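Local coordinates for Slr1438 protein (PDB 3K25) that is of unknown function but belongs to the aldose 1-epimerase family and so probably binds a carbohydrate, perhaps acting as an isomerase, at residues E205-T211 with T239-V245. Numbering follows the deposited sequence.
Sequences ELDLAFT and TLVLWTV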
loop_
_atom_site.group_PDB
_atom_site.type_symbol
_atom_site.label_atom_id
_atom_site.label_comp_id
_atom_site.label_asym_id
_atom_site.label_seq_id
_atom_site.Cartn_x
_atom_site.Cartn_y
_atom_site.Cartn_z
ATOM N N GLU A 205 12.228 -15.729 4.800
ATOM C CA GLU A 205 11.807 -14.523 4.102
ATOM C C GLU A 205 11.296 -14.822 2.698
ATOM O O GLU A 205 11.951 -15.508 1.918
ATOM C CB GLU A 205 12.962 -13.523 4.033
ATOM C CG GLU A 205 12.675 -12.306 3.168
ATOM C CD GLU A 205 13.765 -11.250 3.260
ATOM O OE1 GLU A 205 14.958 -11.613 3.206
ATOM O OE2 GLU A 205 13.435 -10.054 3.377
ATOM N N LEU A 206 10.113 -14.304 2.395
ATOM C CA LEU A 206 9.480 -14.484 1.097
ATOM C C LEU A 206 9.192 -13.106 0.487
ATOM O O LEU A 206 8.399 -12.328 1.027
ATOM C CB LEU A 206 8.175 -15.273 1.261
ATOM C CG LEU A 206 8.087 -16.712 0.732
ATOM C CD1 LEU A 206 9.201 -17.555 1.314
ATOM C CD2 LEU A 206 6.728 -17.308 1.082
ATOM N N ASP A 207 9.847 -12.791 -0.623
ATOM C CA ASP A 207 9.644 -11.504 -1.280
ATOM C C ASP A 207 9.322 -11.790 -2.735
ATOM O O ASP A 207 10.158 -11.592 -3.614
ATOM C CB ASP A 207 10.915 -10.651 -1.176
ATOM C CG ASP A 207 10.684 -9.197 -1.564
ATOM O OD1 ASP A 207 10.350 -8.915 -2.738
ATOM O OD2 ASP A 207 10.832 -8.324 -0.689
ATOM N N LEU A 208 8.100 -12.250 -2.981
ATOM C CA LEU A 208 7.671 -12.618 -4.324
ATOM C C LEU A 208 6.864 -11.578 -5.112
ATOM O O LEU A 208 5.935 -10.948 -4.591
ATOM C CB LEU A 208 6.875 -13.928 -4.259
ATOM C CG LEU A 208 7.393 -15.079 -3.375
ATOM C CD1 LEU A 208 8.923 -15.089 -3.328
ATOM C CD2 LEU A 208 6.839 -14.921 -1.970
ATOM N N ALA A 209 7.224 -11.419 -6.385
ATOM C CA ALA A 209 6.538 -10.487 -7.272
ATOM C C ALA A 209 5.882 -11.232 -8.440
ATOM O O ALA A 209 6.565 -11.661 -9.377
ATOM C CB ALA A 209 7.520 -9.448 -7.801
ATOM N N PHE A 210 4.563 -11.404 -8.369
ATOM C CA PHE A 210 3.817 -12.061 -9.431
ATOM C C PHE A 210 3.427 -10.974 -10.440
ATOM O O PHE A 210 2.428 -10.279 -10.263
ATOM C CB PHE A 210 2.555 -12.691 -8.862
ATOM C CG PHE A 210 2.808 -13.686 -7.770
ATOM C CD1 PHE A 210 2.912 -15.044 -8.057
ATOM C CD2 PHE A 210 2.905 -13.274 -6.446
ATOM C CE1 PHE A 210 3.103 -15.979 -7.046
ATOM C CE2 PHE A 210 3.097 -14.202 -5.424
ATOM C CZ PHE A 210 3.195 -15.559 -5.726
ATOM N N THR A 211 4.203 -10.813 -11.501
ATOM C CA THR A 211 3.882 -9.777 -12.470
ATOM C C THR A 211 3.004 -10.239 -13.626
ATOM O O THR A 211 2.787 -9.482 -14.579
ATOM C CB THR A 211 5.164 -9.148 -13.049
ATOM O OG1 THR A 211 5.893 -10.136 -13.785
ATOM C CG2 THR A 211 6.044 -8.607 -11.923
ATOM N N THR A 239 0.309 -6.163 -11.155
ATOM C CA THR A 239 1.273 -6.960 -10.398
ATOM C C THR A 239 0.876 -7.210 -8.944
ATOM O O THR A 239 0.304 -6.343 -8.279
ATOM C CB THR A 239 2.668 -6.307 -10.417
ATOM O OG1 THR A 239 3.305 -6.576 -11.676
ATOM C CG2 THR A 239 3.531 -6.852 -9.288
ATOM N N LEU A 240 1.204 -8.401 -8.457
ATOM C CA LEU A 240 0.893 -8.782 -7.095
ATOM C C LEU A 240 2.180 -9.145 -6.368
ATOM O O LEU A 240 2.941 -10.008 -6.820
ATOM C CB LEU A 240 -0.057 -9.968 -7.107
ATOM C CG LEU A 240 -1.305 -9.900 -6.228
ATOM C CD1 LEU A 240 -1.732 -8.459 -5.924
ATOM C CD2 LEU A 240 -2.409 -10.651 -6.979
ATOM N N VAL A 241 2.423 -8.470 -5.244
ATOM C CA VAL A 241 3.624 -8.709 -4.453
ATOM C C VAL A 241 3.297 -9.357 -3.103
ATOM O O VAL A 241 2.282 -9.037 -2.477
ATOM C CB VAL A 241 4.396 -7.379 -4.208
ATOM C CG1 VAL A 241 5.517 -7.596 -3.193
ATOM C CG2 VAL A 241 4.969 -6.852 -5.525
ATOM N N LEU A 242 4.154 -10.276 -2.664
ATOM C CA LEU A 242 3.949 -10.942 -1.382
ATOM C C LEU A 242 5.202 -10.811 -0.516
ATOM O O LEU A 242 6.263 -11.288 -0.886
ATOM C CB LEU A 242 3.592 -12.404 -1.608
ATOM C CG LEU A 242 3.132 -13.095 -0.330
ATOM C CD1 LEU A 242 2.018 -14.081 -0.649
ATOM C CD2 LEU A 242 4.328 -13.769 0.336
ATOM N N TRP A 243 5.060 -10.152 0.633
ATOM C CA TRP A 243 6.160 -9.888 1.571
ATOM C C TRP A 243 5.870 -10.532 2.924
ATOM O O TRP A 243 4.748 -10.469 3.430
ATOM C CB TRP A 243 6.298 -8.367 1.728
ATOM C CG TRP A 243 7.289 -7.806 2.761
ATOM C CD1 TRP A 243 7.103 -6.684 3.553
ATOM C CD2 TRP A 243 8.634 -8.227 2.998
ATOM N NE1 TRP A 243 8.249 -6.388 4.248
ATOM C CE2 TRP A 243 9.205 -7.317 3.929
ATOM C CE3 TRP A 243 9.419 -9.277 2.514
ATOM C CZ2 TRP A 243 10.518 -7.430 4.377
ATOM C CZ3 TRP A 243 10.726 -9.386 2.960
ATOM C CH2 TRP A 243 11.262 -8.466 3.883
ATOM N N THR A 244 6.882 -11.155 3.512
ATOM C CA THR A 244 6.725 -11.792 4.812
ATOM C C THR A 244 8.074 -12.263 5.334
ATOM O O THR A 244 8.937 -12.672 4.558
ATOM C CB THR A 244 5.751 -12.992 4.740
ATOM O OG1 THR A 244 5.701 -13.646 6.014
ATOM C CG2 THR A 244 6.196 -13.983 3.683
ATOM N N VAL A 245 8.264 -12.182 6.645
ATOM C CA VAL A 245 9.523 -12.607 7.249
ATOM C C VAL A 245 9.314 -13.393 8.537
ATOM O O VAL A 245 8.338 -13.183 9.271
ATOM C CB VAL A 245 10.449 -11.400 7.572
ATOM C CG1 VAL A 245 10.644 -10.542 6.333
ATOM C CG2 VAL A 245 9.869 -10.588 8.713
#
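The six-membered side of the Trp243 indole meets Glu205 and Asp207 across the strand pair. At its edge, lying in the ring plane, is CD of Glu205, while Glu205 CG comes to 3.5 Å from Trp243 CZ3. Asp207 approaches obliquely, its OD2 3.6 Å from Trp243 CE3, with carboxylate and ring planes 57° apart. CG anti to the backbone N (chi1 174°) brings the six-membered ring of Trp243 beside Glu205; the rings of His164 and Tyr250 meet the indole as well. An alanine in its place would probably open a gap beside Glu205 CG and take away the ring that His164 and Tyr250 meet. The Phe210 ring, among the residues of the other sheet face, has Leu240 O in plane at its edge, 3.3 Å from Phe210 CD2; Tyr195 adds an edge-to-face ring. On that same face Leu208 CD2 and Leu242 CD2 lie side by side, 3.6 Å apart. Leu206 CB packs on Thr244 CG2 at 3.4 Å. Leu206 with Thr244, Leu208 with Leu242 and Phe210 with Leu240 are antiparallel hydrogen-bonded pairs; the Leu242 N to Leu208 O hydrogen bond is 2.7 Å, and the one from Thr244 N to Leu206 O is weak. Within the antiparallel sheet of the galactose mutarotase-like beta-sandwich expected for this family, strand 183-186 lies beyond 205-210, and strand 250-256 continues it past 239-245.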